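Periplasmic sugar-binding domain protein (Pseudomonas fluorescens Pf-5, PDB 3H75) probably binds a sugar in the periplasm, as a two-domain member of the bacterial solute-binding protein 2 family. Local coordinates at residues G116-D121 with W290-F295; E245-L250 with R304-L309; Q195-L200 with A224-R229. All coordinates share one frame; numbering follows the deposited sequence.

Contact 1: residues G116-D121 with W290-F295; sequences GSMVGD and WQLSLF
M118 pairs with W290, and V119 with Q291, as parallel beta bridges where strand 115-119 meets 289-291, the outermost strand of the parallel sheet in one alpha/beta domain of this periplasmic-binding-protein fold. W290 N gives a hydrogen bond to S117 O, V119 N one to W290 O, and L292 N reaches V119 O at 2.8 Å. From CB, selenomethionine M118 holds its CG anti to the backbone N (chi1 180°), which sends CG between W290 CB and L292 CD1, 4.0 Å from each. SE lies 3.9 Å from L292 CD1; the bend at chi3 then brings CE to the W290 indole in an off-centre CH-pi contact, 4.2 Å from the five-membered-ring centroid. W268 and F335 also pack on M118. Beyond the strands, D121 reaches back to segment 290-295 as both segments begin to leave this domain. Its OD1 takes two backbone N-H groups: F295 N, 3.1 Å away, on the syn lone pair in a nearly straight bond (172°), and L294 N from above the carboxylate plane. With an alanine here in place of the carboxylate, the amides of L294 and F295 would probably lose their shared acceptor and the backbone there could shift. Two waters donate to OD2, one linking it to S293 OG, the other donating also to F295 O and lying 2.6 Å from OD2.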
ATOM      1  N   GLY A 116       7.033  12.338  13.284  1.00 19.30           N
ATOM      2  CA  GLY A 116       7.820  11.267  12.702  1.00 15.60           C
ATOM      3  C   GLY A 116       7.103  10.747  11.472  1.00 14.06           C
ATOM      4  O   GLY A 116       6.015  11.222  11.151  1.00 12.68           O
ATOM      5  N   SER A 117       7.708   9.790  10.776  1.00 13.00           N
ATOM      6  CA  SER A 117       7.090   9.220   9.585  1.00 12.92           C
ATOM      7  C   SER A 117       7.551   7.788   9.362  1.00 12.57           C
ATOM      8  O   SER A 117       8.545   7.341   9.935  1.00 12.32           O
ATOM      9  CB  SER A 117       7.419  10.065   8.347  1.00 12.50           C
ATOM     10  OG  SER A 117       8.800  10.011   8.020  1.00 11.67           O
HETATM   11  N   MSE A 118       6.815   7.067   8.524  1.00  9.84           N
HETATM   12  CA  MSE A 118       7.152   5.685   8.211  1.00  9.61           C
HETATM   13  C   MSE A 118       6.622   5.392   6.824  1.00 10.48           C
HETATM   14  O   MSE A 118       5.435   5.579   6.559  1.00 10.30           O
HETATM   15  CB  MSE A 118       6.510   4.733   9.213  1.00  9.57           C
HETATM   16  CG  MSE A 118       6.822   3.274   8.927  1.00 10.29           C
HETATM   17 SE   MSE A 118       6.169   2.102  10.297  1.00 18.21          SE
HETATM   18  CE  MSE A 118       7.612   2.293  11.578  1.00 10.70           C
ATOM     19  N   VAL A 119       7.499   4.930   5.941  1.00 10.96           N
ATOM     20  CA  VAL A 119       7.099   4.643   4.573  1.00 11.00           C
ATOM     21  C   VAL A 119       7.572   3.283   4.096  1.00 11.15           C
ATOM     22  O   VAL A 119       8.515   2.708   4.646  1.00 10.47           O
ATOM     23  CB  VAL A 119       7.660   5.702   3.606  1.00 13.11           C
ATOM     24  CG1 VAL A 119       7.255   7.091   4.070  1.00 12.30           C
ATOM     25  CG2 VAL A 119       9.179   5.583   3.524  1.00 13.10           C
ATOM     26  N   GLY A 120       6.907   2.783   3.060  1.00 10.58           N
ATOM     27  CA  GLY A 120       7.269   1.508   2.479  1.00 13.13           C
ATOM     28  C   GLY A 120       8.059   1.735   1.204  1.00 13.48           C
ATOM     29  O   GLY A 120       8.724   2.764   1.059  1.00 15.66           O
ATOM     30  N   ASP A 121       7.989   0.788   0.273  1.00 11.24           N
ATOM     31  CA  ASP A 121       8.732   0.918  -0.976  1.00 10.66           C
ATOM     32  C   ASP A 121       7.853   0.786  -2.220  1.00 10.21           C
ATOM     33  O   ASP A 121       8.009  -0.141  -3.020  1.00  9.77           O
ATOM     34  CB  ASP A 121       9.898  -0.093  -1.003  1.00 12.82           C
ATOM     35  CG  ASP A 121       9.454  -1.541  -0.801  1.00 13.12           C
ATOM     36  OD1 ASP A 121       8.381  -1.789  -0.208  1.00 13.61           O
ATOM     37  OD2 ASP A 121      10.211  -2.444  -1.224  1.00 14.28           O
ATOM     38  N   TRP A 290      11.217   6.391   9.503  1.00 17.55           N
ATOM     39  CA  TRP A 290      11.507   5.031   9.076  1.00 15.48           C
ATOM     40  C   TRP A 290      11.258   4.794   7.592  1.00 16.00           C
ATOM     41  O   TRP A 290      10.255   5.242   7.036  1.00 14.13           O
ATOM     42  CB  TRP A 290      10.658   4.050   9.883  1.00 16.42           C
ATOM     43  CG  TRP A 290      11.133   3.839  11.290  1.00 17.07           C
ATOM     44  CD1 TRP A 290      12.029   2.903  11.717  1.00 18.15           C
ATOM     45  CD2 TRP A 290      10.729   4.571  12.454  1.00 18.06           C
ATOM     46  NE1 TRP A 290      12.208   3.002  13.076  1.00 18.53           N
ATOM     47  CE2 TRP A 290      11.421   4.018  13.555  1.00 19.33           C
ATOM     48  CE3 TRP A 290       9.849   5.639  12.677  1.00 18.04           C
ATOM     49  CZ2 TRP A 290      11.261   4.497  14.862  1.00 19.83           C
ATOM     50  CZ3 TRP A 290       9.690   6.116  13.975  1.00 19.10           C
ATOM     51  CH2 TRP A 290      10.392   5.544  15.050  1.00 20.35           C
ATOM     52  N   GLN A 291      12.188   4.085   6.959  1.00 16.13           N
ATOM     53  CA  GLN A 291      12.086   3.731   5.546  1.00 17.86           C
ATOM     54  C   GLN A 291      12.131   2.207   5.527  1.00 17.81           C
ATOM     55  O   GLN A 291      13.156   1.603   5.851  1.00 18.30           O
ATOM     56  CB  GLN A 291      13.262   4.314   4.758  1.00 19.83           C
ATOM     57  CG  GLN A 291      13.343   5.834   4.815  1.00 24.48           C
ATOM     58  CD  GLN A 291      14.529   6.391   4.043  1.00 28.14           C
ATOM     59  OE1 GLN A 291      14.645   6.202   2.832  1.00 31.37           O
ATOM     60  NE2 GLN A 291      15.417   7.083   4.747  1.00 30.25           N
ATOM     61  N   LEU A 292      11.017   1.586   5.154  1.00 15.90           N
ATOM     62  CA  LEU A 292      10.934   0.132   5.145  1.00 15.02           C
ATOM     63  C   LEU A 292      10.737  -0.475   3.764  1.00 15.94           C
ATOM     64  O   LEU A 292      10.210   0.164   2.857  1.00 15.60           O
ATOM     65  CB  LEU A 292       9.775  -0.327   6.037  1.00 13.70           C
ATOM     66  CG  LEU A 292       9.628   0.284   7.436  1.00 13.43           C
ATOM     67  CD1 LEU A 292       8.383  -0.275   8.104  1.00 11.32           C
ATOM     68  CD2 LEU A 292      10.857  -0.029   8.272  1.00 13.74           C
ATOM     69  N   SER A 293      11.185  -1.717   3.622  1.00 16.35           N
ATOM     70  CA  SER A 293      11.010  -2.469   2.388  1.00 16.47           C
ATOM     71  C   SER A 293      10.006  -3.529   2.807  1.00 16.47           C
ATOM     72  O   SER A 293      10.363  -4.504   3.466  1.00 18.73           O
ATOM     73  CB  SER A 293      12.324  -3.126   1.950  1.00 19.28           C
ATOM     74  OG  SER A 293      13.246  -2.156   1.481  1.00 22.55           O
ATOM     75  N   LEU A 294       8.743  -3.322   2.449  1.00 13.65           N
ATOM     76  CA  LEU A 294       7.691  -4.252   2.833  1.00 12.24           C
ATOM     77  C   LEU A 294       7.137  -5.090   1.688  1.00 12.47           C
ATOM     78  O   LEU A 294       6.674  -6.211   1.908  1.00 13.74           O
ATOM     79  CB  LEU A 294       6.536  -3.489   3.493  1.00 12.53           C
ATOM     80  CG  LEU A 294       6.865  -2.696   4.761  1.00 11.55           C
ATOM     81  CD1 LEU A 294       5.634  -1.931   5.207  1.00 12.45           C
ATOM     82  CD2 LEU A 294       7.328  -3.647   5.864  1.00 12.97           C
ATOM     83  N   PHE A 295       7.187  -4.559   0.471  1.00 10.72           N
ATOM     84  CA  PHE A 295       6.644  -5.281  -0.672  1.00 11.69           C
ATOM     85  C   PHE A 295       7.412  -6.520  -1.089  1.00 12.53           C
ATOM     86  O   PHE A 295       8.641  -6.543  -1.084  1.00 14.54           O
ATOM     87  CB  PHE A 295       6.519  -4.358  -1.886  1.00 12.65           C
ATOM     88  CG  PHE A 295       5.324  -3.457  -1.841  1.00 12.27           C
ATOM     89  CD1 PHE A 295       4.038  -3.984  -1.825  1.00 12.66           C
ATOM     90  CD2 PHE A 295       5.482  -2.077  -1.828  1.00 12.78           C
ATOM     91  CE1 PHE A 295       2.922  -3.146  -1.800  1.00 12.76           C
ATOM     92  CE2 PHE A 295       4.372  -1.230  -1.802  1.00 13.94           C
ATOM     93  CZ  PHE A 295       3.090  -1.769  -1.788  1.00 14.23           C
TER
HETATM   94  O   HOH W   1       9.950   7.808   6.462  1.00 17.65           O
HETATM   95  O   HOH W   2      10.576  -4.989  -0.617  1.00 18.42           O
HETATM   96  O   HOH W   3      12.961  -1.868  -1.368  1.00 23.47           O

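Contact 2: residues E245-L250 with R304-L309; sequences EALQAL and RQLLRL
Helix segments 245-250 and 304-309 pack roughly antiparallel, their N-to-C directions 147° apart and their axes 9.2 Å apart at closest approach, with L247 opposite L307. L247 and L307 contribute the two largest shares of the contact. The CG of L247 stands anti to the carbonyl carbon, and CD1 comes down on the backbone of the other helix, 3.6 Å from L307 N. The same methyl lies 3.9 Å from L306 CB and 4.0 Å from L307 CB, so one branch meets two successive residues. L247 also touches L258 of strand 257-260 and L298. The contact thus joins helix 300-309, which follows the short antiparallel edge strand 296-297, to helix 244-252, which precedes strand 257-260 of the mixed sheet in the alpha/beta domain. Toward the outside, Q248 bends at chi2 (64°) and brings OE1 to 3.4 Å from L307 CD2, the two side chains crossing at a slant. R304 runs alongside Q248, pointing the same way, its guanidinium plane turned 64° from the amide; NH2 remains 3.7 Å from OE1, with no hydrogen bond between them. The amide's other end, NE2, is held within its own helix by D252, while the L307 side chain also touches P244 and I251.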
ATOM      1  N   GLU A 245      -9.767 -12.366  -3.302  1.00 11.69           N
ATOM      2  CA  GLU A 245      -9.915 -12.718  -4.710  1.00 12.98           C
ATOM      3  C   GLU A 245      -8.592 -12.634  -5.471  1.00 12.34           C
ATOM      4  O   GLU A 245      -8.315 -13.462  -6.340  1.00 11.22           O
ATOM      5  CB  GLU A 245     -10.952 -11.815  -5.381  1.00 15.89           C
ATOM      6  CG  GLU A 245     -11.544 -12.420  -6.643  1.00 21.91           C
ATOM      7  CD  GLU A 245     -12.599 -11.539  -7.277  1.00 23.51           C
ATOM      8  OE1 GLU A 245     -13.349 -10.882  -6.528  1.00 25.76           O
ATOM      9  OE2 GLU A 245     -12.688 -11.515  -8.521  1.00 25.60           O
ATOM     10  N   ALA A 246      -7.777 -11.631  -5.157  1.00 10.61           N
ATOM     11  CA  ALA A 246      -6.488 -11.475  -5.826  1.00 10.06           C
ATOM     12  C   ALA A 246      -5.545 -12.609  -5.442  1.00 10.37           C
ATOM     13  O   ALA A 246      -4.811 -13.130  -6.283  1.00  9.92           O
ATOM     14  CB  ALA A 246      -5.866 -10.131  -5.462  1.00  9.00           C
ATOM     15  N   LEU A 247      -5.561 -12.989  -4.168  1.00  9.59           N
ATOM     16  CA  LEU A 247      -4.703 -14.068  -3.699  1.00  9.63           C
ATOM     17  C   LEU A 247      -5.090 -15.365  -4.402  1.00 10.58           C
ATOM     18  O   LEU A 247      -4.227 -16.131  -4.829  1.00  9.76           O
ATOM     19  CB  LEU A 247      -4.833 -14.231  -2.182  1.00 10.38           C
ATOM     20  CG  LEU A 247      -4.332 -13.049  -1.344  1.00  9.94           C
ATOM     21  CD1 LEU A 247      -4.802 -13.220   0.087  1.00  9.29           C
ATOM     22  CD2 LEU A 247      -2.811 -12.954  -1.402  1.00  9.71           C
ATOM     23  N   GLN A 248      -6.390 -15.605  -4.527  1.00 11.30           N
ATOM     24  CA  GLN A 248      -6.853 -16.816  -5.191  1.00 11.51           C
ATOM     25  C   GLN A 248      -6.441 -16.795  -6.659  1.00 12.21           C
ATOM     26  O   GLN A 248      -6.039 -17.818  -7.208  1.00 12.60           O
ATOM     27  CB  GLN A 248      -8.374 -16.941  -5.094  1.00 12.65           C
ATOM     28  CG  GLN A 248      -8.919 -18.250  -5.667  1.00 15.04           C
ATOM     29  CD  GLN A 248      -8.434 -19.470  -4.903  1.00 16.38           C
ATOM     30  OE1 GLN A 248      -8.743 -19.640  -3.723  1.00 17.96           O
ATOM     31  NE2 GLN A 248      -7.665 -20.325  -5.572  1.00 19.77           N
ATOM     32  N   ALA A 249      -6.537 -15.629  -7.292  1.00 11.28           N
ATOM     33  CA  ALA A 249      -6.171 -15.514  -8.702  1.00 11.28           C
ATOM     34  C   ALA A 249      -4.683 -15.779  -8.903  1.00 11.19           C
ATOM     35  O   ALA A 249      -4.278 -16.355  -9.911  1.00  9.56           O
ATOM     36  CB  ALA A 249      -6.536 -14.134  -9.229  1.00 10.51           C
ATOM     37  N   LEU A 250      -3.867 -15.354  -7.945  1.00 11.51           N
ATOM     38  CA  LEU A 250      -2.432 -15.579  -8.040  1.00 11.62           C
ATOM     39  C   LEU A 250      -2.173 -17.082  -7.931  1.00 12.97           C
ATOM     40  O   LEU A 250      -1.394 -17.655  -8.698  1.00 13.17           O
ATOM     41  CB  LEU A 250      -1.694 -14.839  -6.920  1.00 12.34           C
ATOM     42  CG  LEU A 250      -0.163 -14.947  -6.986  1.00 14.26           C
ATOM     43  CD1 LEU A 250       0.363 -14.182  -8.194  1.00 13.36           C
ATOM     44  CD2 LEU A 250       0.443 -14.401  -5.715  1.00 17.35           C
ATOM     45  N   ARG A 304      -1.399 -18.484  -0.328  1.00 13.37           N
ATOM     46  CA  ARG A 304      -2.286 -19.456   0.303  1.00 15.35           C
ATOM     47  C   ARG A 304      -2.393 -19.162   1.798  1.00 14.28           C
ATOM     48  O   ARG A 304      -3.479 -19.210   2.372  1.00 15.32           O
ATOM     49  CB  ARG A 304      -1.743 -20.875   0.094  1.00 18.88           C
ATOM     50  CG  ARG A 304      -2.600 -21.993   0.686  1.00 24.26           C
ATOM     51  CD  ARG A 304      -3.574 -22.574  -0.337  1.00 28.27           C
ATOM     52  NE  ARG A 304      -4.870 -21.900  -0.343  1.00 32.17           N
ATOM     53  CZ  ARG A 304      -5.858 -22.188  -1.187  1.00 31.91           C
ATOM     54  NH1 ARG A 304      -5.698 -23.136  -2.100  1.00 33.76           N
ATOM     55  NH2 ARG A 304      -7.009 -21.535  -1.114  1.00 33.82           N
ATOM     56  N   GLN A 305      -1.257 -18.869   2.423  1.00 14.30           N
ATOM     57  CA  GLN A 305      -1.222 -18.559   3.849  1.00 15.73           C
ATOM     58  C   GLN A 305      -2.043 -17.313   4.159  1.00 14.99           C
ATOM     59  O   GLN A 305      -2.866 -17.306   5.078  1.00 15.15           O
ATOM     60  CB  GLN A 305       0.218 -18.332   4.311  1.00 17.77           C
ATOM     61  CG  GLN A 305       1.087 -19.575   4.337  1.00 21.35           C
ATOM     62  CD  GLN A 305       2.501 -19.274   4.800  1.00 23.30           C
ATOM     63  OE1 GLN A 305       3.350 -18.850   4.014  1.00 24.67           O
ATOM     64  NE2 GLN A 305       2.756 -19.477   6.087  1.00 24.51           N
ATOM     65  N   LEU A 306      -1.814 -16.253   3.392  1.00 13.36           N
ATOM     66  CA  LEU A 306      -2.539 -15.009   3.599  1.00 13.23           C
ATOM     67  C   LEU A 306      -4.029 -15.153   3.313  1.00 14.09           C
ATOM     68  O   LEU A 306      -4.854 -14.503   3.952  1.00 13.51           O
ATOM     69  CB  LEU A 306      -1.958 -13.906   2.712  1.00 12.73           C
ATOM     70  CG  LEU A 306      -0.517 -13.475   2.994  1.00 14.19           C
ATOM     71  CD1 LEU A 306      -0.113 -12.416   1.984  1.00 15.56           C
ATOM     72  CD2 LEU A 306      -0.396 -12.929   4.413  1.00 16.25           C
ATOM     73  N   LEU A 307      -4.372 -16.001   2.350  1.00 12.60           N
ATOM     74  CA  LEU A 307      -5.766 -16.213   1.988  1.00 12.75           C
ATOM     75  C   LEU A 307      -6.512 -16.898   3.123  1.00 14.16           C
ATOM     76  O   LEU A 307      -7.603 -16.475   3.512  1.00 13.25           O
ATOM     77  CB  LEU A 307      -5.856 -17.064   0.715  1.00 13.31           C
ATOM     78  CG  LEU A 307      -7.262 -17.454   0.249  1.00 14.25           C
ATOM     79  CD1 LEU A 307      -8.075 -16.206  -0.039  1.00 15.54           C
ATOM     80  CD2 LEU A 307      -7.157 -18.319  -0.994  1.00 14.31           C
ATOM     81  N   ARG A 308      -5.910 -17.954   3.658  1.00 12.88           N
ATOM     82  CA  ARG A 308      -6.512 -18.703   4.751  1.00 14.80           C
ATOM     83  C   ARG A 308      -6.746 -17.837   5.988  1.00 14.62           C
ATOM     84  O   ARG A 308      -7.811 -17.894   6.605  1.00 14.25           O
ATOM     85  CB  ARG A 308      -5.618 -19.893   5.114  1.00 17.77           C
ATOM     86  CG  ARG A 308      -6.112 -20.719   6.294  1.00 21.61           C
ATOM     87  CD  ARG A 308      -5.256 -21.965   6.494  1.00 26.51           C
ATOM     88  NE  ARG A 308      -3.854 -21.652   6.768  1.00 29.85           N
ATOM     89  CZ  ARG A 308      -3.413 -21.080   7.886  1.00 31.25           C
ATOM     90  NH1 ARG A 308      -4.263 -20.755   8.850  1.00 32.94           N
ATOM     91  NH2 ARG A 308      -2.118 -20.837   8.044  1.00 31.78           N
ATOM     92  N   LEU A 309      -5.756 -17.022   6.338  1.00 14.33           N
ATOM     93  CA  LEU A 309      -5.852 -16.174   7.522  1.00 14.67           C
ATOM     94  C   LEU A 309      -6.685 -14.907   7.367  1.00 15.32           C
ATOM     95  O   LEU A 309      -7.375 -14.497   8.302  1.00 13.88           O
ATOM     96  CB  LEU A 309      -4.446 -15.813   8.000  1.00 15.52           C
ATOM     97  CG  LEU A 309      -3.700 -16.978   8.652  1.00 14.62           C
ATOM     98  CD1 LEU A 309      -2.218 -16.676   8.731  1.00 16.79           C
ATOM     99  CD2 LEU A 309      -4.290 -17.230  10.039  1.00 18.02           C
TER

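Contact 3: residues Q195-L200 with A224-R229; sequences QAQQLL and ARELGR
L200 and L227 meet closely, CD1 of L227 lying 3.4 Å from L200 CB, closer than two carbons normally pack. Both leucines place CG anti to the carbonyl carbon. In L200 (chi1 -74°) this carries CD1 to A224, 3.6 Å from its CA and 3.7 Å from its CB, so the leucine meets A224 through its far methyl and L227 through its root. L149 of strand 146-152 and L235 also pack against L200. The two segments lie on helices 189-202 and 214-226, which flank strand 206-211 in the chain and pack beside each other against the mixed sheet of the alpha/beta domain. Helix 214-226 finishes in a Schellman motif: G228 has a positive phi of 98°, R229 N bonds back to A224 O and G228 N to R225 O. L227 N is a second donor to A224 O, from the opposite face of its plane to R229 N. Toward solvent, Q197 and E226 extend beyond CG and cross, amide and carboxylate planes 80° apart; the NE2 to OE1 bond is weak at 3.5 Å. Each has a stronger partner, R194 for Q197 OE1 and Y193 for E226 OE1. R229, in a salt bridge with D234, binds a water at the edge of its guanidinium, 3.0 Å from NH1, and that water donates to L200 O.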
ATOM      1  N   GLN A 195     -12.823   0.916 -18.369  1.00 15.65           N
ATOM      2  CA  GLN A 195     -11.715   1.404 -19.177  1.00 15.94           C
ATOM      3  C   GLN A 195     -11.082   0.261 -19.971  1.00 15.11           C
ATOM      4  O   GLN A 195     -10.732   0.432 -21.142  1.00 14.55           O
ATOM      5  CB  GLN A 195     -10.665   2.074 -18.280  1.00 14.74           C
ATOM      6  CG  GLN A 195     -11.171   3.319 -17.551  1.00 15.16           C
ATOM      7  CD  GLN A 195     -10.191   3.838 -16.505  1.00 16.34           C
ATOM      8  OE1 GLN A 195      -9.714   3.083 -15.657  1.00 16.59           O
ATOM      9  NE2 GLN A 195      -9.900   5.133 -16.553  1.00 18.36           N
ATOM     10  N   ALA A 196     -10.949  -0.903 -19.335  1.00 14.01           N
ATOM     11  CA  ALA A 196     -10.353  -2.074 -19.973  1.00 15.19           C
ATOM     12  C   ALA A 196     -11.188  -2.589 -21.137  1.00 16.14           C
ATOM     13  O   ALA A 196     -10.645  -3.041 -22.143  1.00 16.15           O
ATOM     14  CB  ALA A 196     -10.143  -3.190 -18.948  1.00 12.74           C
ATOM     15  N   GLN A 197     -12.508  -2.528 -21.003  1.00 17.61           N
ATOM     16  CA  GLN A 197     -13.377  -2.990 -22.080  1.00 19.11           C
ATOM     17  C   GLN A 197     -13.028  -2.261 -23.368  1.00 19.18           C
ATOM     18  O   GLN A 197     -12.986  -2.856 -24.441  1.00 20.84           O
ATOM     19  CB  GLN A 197     -14.844  -2.723 -21.752  1.00 20.10           C
ATOM     20  CG  GLN A 197     -15.446  -3.622 -20.692  1.00 21.66           C
ATOM     21  CD  GLN A 197     -16.925  -3.344 -20.498  1.00 22.13           C
ATOM     22  OE1 GLN A 197     -17.316  -2.233 -20.145  1.00 22.91           O
ATOM     23  NE2 GLN A 197     -17.754  -4.355 -20.736  1.00 22.62           N
ATOM     24  N   GLN A 198     -12.783  -0.962 -23.247  1.00 20.42           N
ATOM     25  CA  GLN A 198     -12.452  -0.138 -24.399  1.00 21.47           C
ATOM     26  C   GLN A 198     -11.009  -0.337 -24.854  1.00 20.27           C
ATOM     27  O   GLN A 198     -10.750  -0.612 -26.027  1.00 18.84           O
ATOM     28  CB  GLN A 198     -12.683   1.335 -24.064  1.00 23.80           C
ATOM     29  CG  GLN A 198     -14.100   1.653 -23.617  1.00 29.85           C
ATOM     30  CD  GLN A 198     -14.261   3.095 -23.176  1.00 34.29           C
ATOM     31  OE1 GLN A 198     -14.018   4.023 -23.949  1.00 38.00           O
ATOM     32  NE2 GLN A 198     -14.670   3.290 -21.927  1.00 36.61           N
ATOM     33  N   LEU A 199     -10.077  -0.208 -23.915  1.00 18.26           N
ATOM     34  CA  LEU A 199      -8.653  -0.341 -24.214  1.00 18.00           C
ATOM     35  C   LEU A 199      -8.219  -1.682 -24.807  1.00 17.75           C
ATOM     36  O   LEU A 199      -7.421  -1.718 -25.746  1.00 17.61           O
ATOM     37  CB  LEU A 199      -7.834  -0.042 -22.952  1.00 16.88           C
ATOM     38  CG  LEU A 199      -7.926   1.398 -22.437  1.00 16.66           C
ATOM     39  CD1 LEU A 199      -7.284   1.505 -21.063  1.00 17.36           C
ATOM     40  CD2 LEU A 199      -7.256   2.346 -23.427  1.00 17.16           C
ATOM     41  N   LEU A 200      -8.728  -2.786 -24.269  1.00 17.42           N
ATOM     42  CA  LEU A 200      -8.346  -4.099 -24.775  1.00 18.48           C
ATOM     43  C   LEU A 200      -8.889  -4.363 -26.170  1.00 19.24           C
ATOM     44  O   LEU A 200      -8.361  -5.202 -26.897  1.00 19.58           O
ATOM     45  CB  LEU A 200      -8.799  -5.200 -23.813  1.00 18.12           C
ATOM     46  CG  LEU A 200      -7.963  -5.300 -22.534  1.00 17.84           C
ATOM     47  CD1 LEU A 200      -8.601  -6.301 -21.584  1.00 17.26           C
ATOM     48  CD2 LEU A 200      -6.536  -5.718 -22.888  1.00 16.29           C
ATOM     49  N   ALA A 224     -11.104  -8.581 -19.961  1.00 15.10           N
ATOM     50  CA  ALA A 224     -10.281  -9.433 -20.811  1.00 15.32           C
ATOM     51  C   ALA A 224     -10.975 -10.758 -21.136  1.00 16.62           C
ATOM     52  O   ALA A 224     -10.993 -11.189 -22.291  1.00 17.95           O
ATOM     53  CB  ALA A 224      -8.936  -9.695 -20.134  1.00 14.74           C
ATOM     54  N   ARG A 225     -11.538 -11.406 -20.119  1.00 18.55           N
ATOM     55  CA  ARG A 225     -12.224 -12.680 -20.326  1.00 20.65           C
ATOM     56  C   ARG A 225     -13.388 -12.519 -21.302  1.00 21.89           C
ATOM     57  O   ARG A 225     -13.631 -13.383 -22.145  1.00 22.61           O
ATOM     58  CB  ARG A 225     -12.746 -13.239 -18.996  1.00 20.63           C
ATOM     59  CG  ARG A 225     -11.665 -13.725 -18.039  1.00 21.07           C
ATOM     60  CD  ARG A 225     -12.266 -14.530 -16.887  1.00 21.62           C
ATOM     61  NE  ARG A 225     -13.169 -13.734 -16.057  1.00 22.65           N
ATOM     62  CZ  ARG A 225     -12.773 -12.934 -15.071  1.00 23.63           C
ATOM     63  NH1 ARG A 225     -11.484 -12.823 -14.780  1.00 20.14           N
ATOM     64  NH2 ARG A 225     -13.666 -12.241 -14.378  1.00 24.43           N
ATOM     65  N   GLU A 226     -14.101 -11.405 -21.177  1.00 22.33           N
ATOM     66  CA  GLU A 226     -15.242 -11.116 -22.035  1.00 24.48           C
ATOM     67  C   GLU A 226     -14.865 -10.940 -23.502  1.00 24.59           C
ATOM     68  O   GLU A 226     -15.707 -11.097 -24.388  1.00 26.00           O
ATOM     69  CB  GLU A 226     -15.962  -9.864 -21.530  1.00 25.12           C
ATOM     70  CG  GLU A 226     -16.872 -10.119 -20.341  1.00 28.64           C
ATOM     71  CD  GLU A 226     -17.286  -8.850 -19.630  1.00 29.69           C
ATOM     72  OE1 GLU A 226     -17.410  -7.801 -20.295  1.00 32.57           O
ATOM     73  OE2 GLU A 226     -17.502  -8.906 -18.402  1.00 33.50           O
ATOM     74  N   LEU A 227     -13.602 -10.614 -23.759  1.00 23.40           N
ATOM     75  CA  LEU A 227     -13.132 -10.417 -25.125  1.00 23.56           C
ATOM     76  C   LEU A 227     -12.484 -11.674 -25.689  1.00 23.92           C
ATOM     77  O   LEU A 227     -12.057 -11.697 -26.845  1.00 24.88           O
ATOM     78  CB  LEU A 227     -12.135  -9.254 -25.180  1.00 23.32           C
ATOM     79  CG  LEU A 227     -12.695  -7.876 -24.811  1.00 24.16           C
ATOM     80  CD1 LEU A 227     -11.586  -6.839 -24.870  1.00 26.13           C
ATOM     81  CD2 LEU A 227     -13.824  -7.504 -25.762  1.00 26.84           C
ATOM     82  N   GLY A 228     -12.412 -12.717 -24.870  1.00 22.06           N
ATOM     83  CA  GLY A 228     -11.817 -13.964 -25.315  1.00 21.78           C
ATOM     84  C   GLY A 228     -10.371 -14.153 -24.896  1.00 20.66           C
ATOM     85  O   GLY A 228      -9.774 -15.192 -25.180  1.00 20.61           O
ATOM     86  N   ARG A 229      -9.800 -13.158 -24.222  1.00 19.25           N
ATOM     87  CA  ARG A 229      -8.414 -13.259 -23.774  1.00 19.02           C
ATOM     88  C   ARG A 229      -8.351 -14.195 -22.571  1.00 18.34           C
ATOM     89  O   ARG A 229      -9.370 -14.458 -21.926  1.00 20.29           O
ATOM     90  CB  ARG A 229      -7.859 -11.875 -23.405  1.00 17.97           C
ATOM     91  CG  ARG A 229      -7.844 -10.860 -24.552  1.00 17.37           C
ATOM     92  CD  ARG A 229      -7.043 -11.356 -25.761  1.00 17.34           C
ATOM     93  NE  ARG A 229      -5.613 -11.528 -25.494  1.00 17.37           N
ATOM     94  CZ  ARG A 229      -4.714 -10.544 -25.503  1.00 16.75           C
ATOM     95  NH1 ARG A 229      -5.082  -9.297 -25.766  1.00 14.85           N
ATOM     96  NH2 ARG A 229      -3.437 -10.812 -25.265  1.00 15.41           N
TER
HETATM   97  O   HOH W   4      -7.567  -7.803 -26.418  1.00 19.24           O

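Contact 1 lies about 10 Å from the chain's centre, where strand 115-119 and the segment after strand 289-291 leave the parallel-sheet domain for the other one. Contacts 2 and 3 belong to that second domain, with centres about 24 Å and nearest atoms about 6 Å apart. Contact 3 closes in sequence before contact 2 begins, whereas the segments of contacts 1 and 2, centres also about 24 Å and nearest atoms about 9 Å apart, alternate: 290-295 leads through strand 296-297 into helix 300-309. Contacts 1 and 3 sit on opposite sides of the chain's centre, about 35 Å between centres. In this family sugar binds in the cleft between the domains, so contact 1 is probably nearest it.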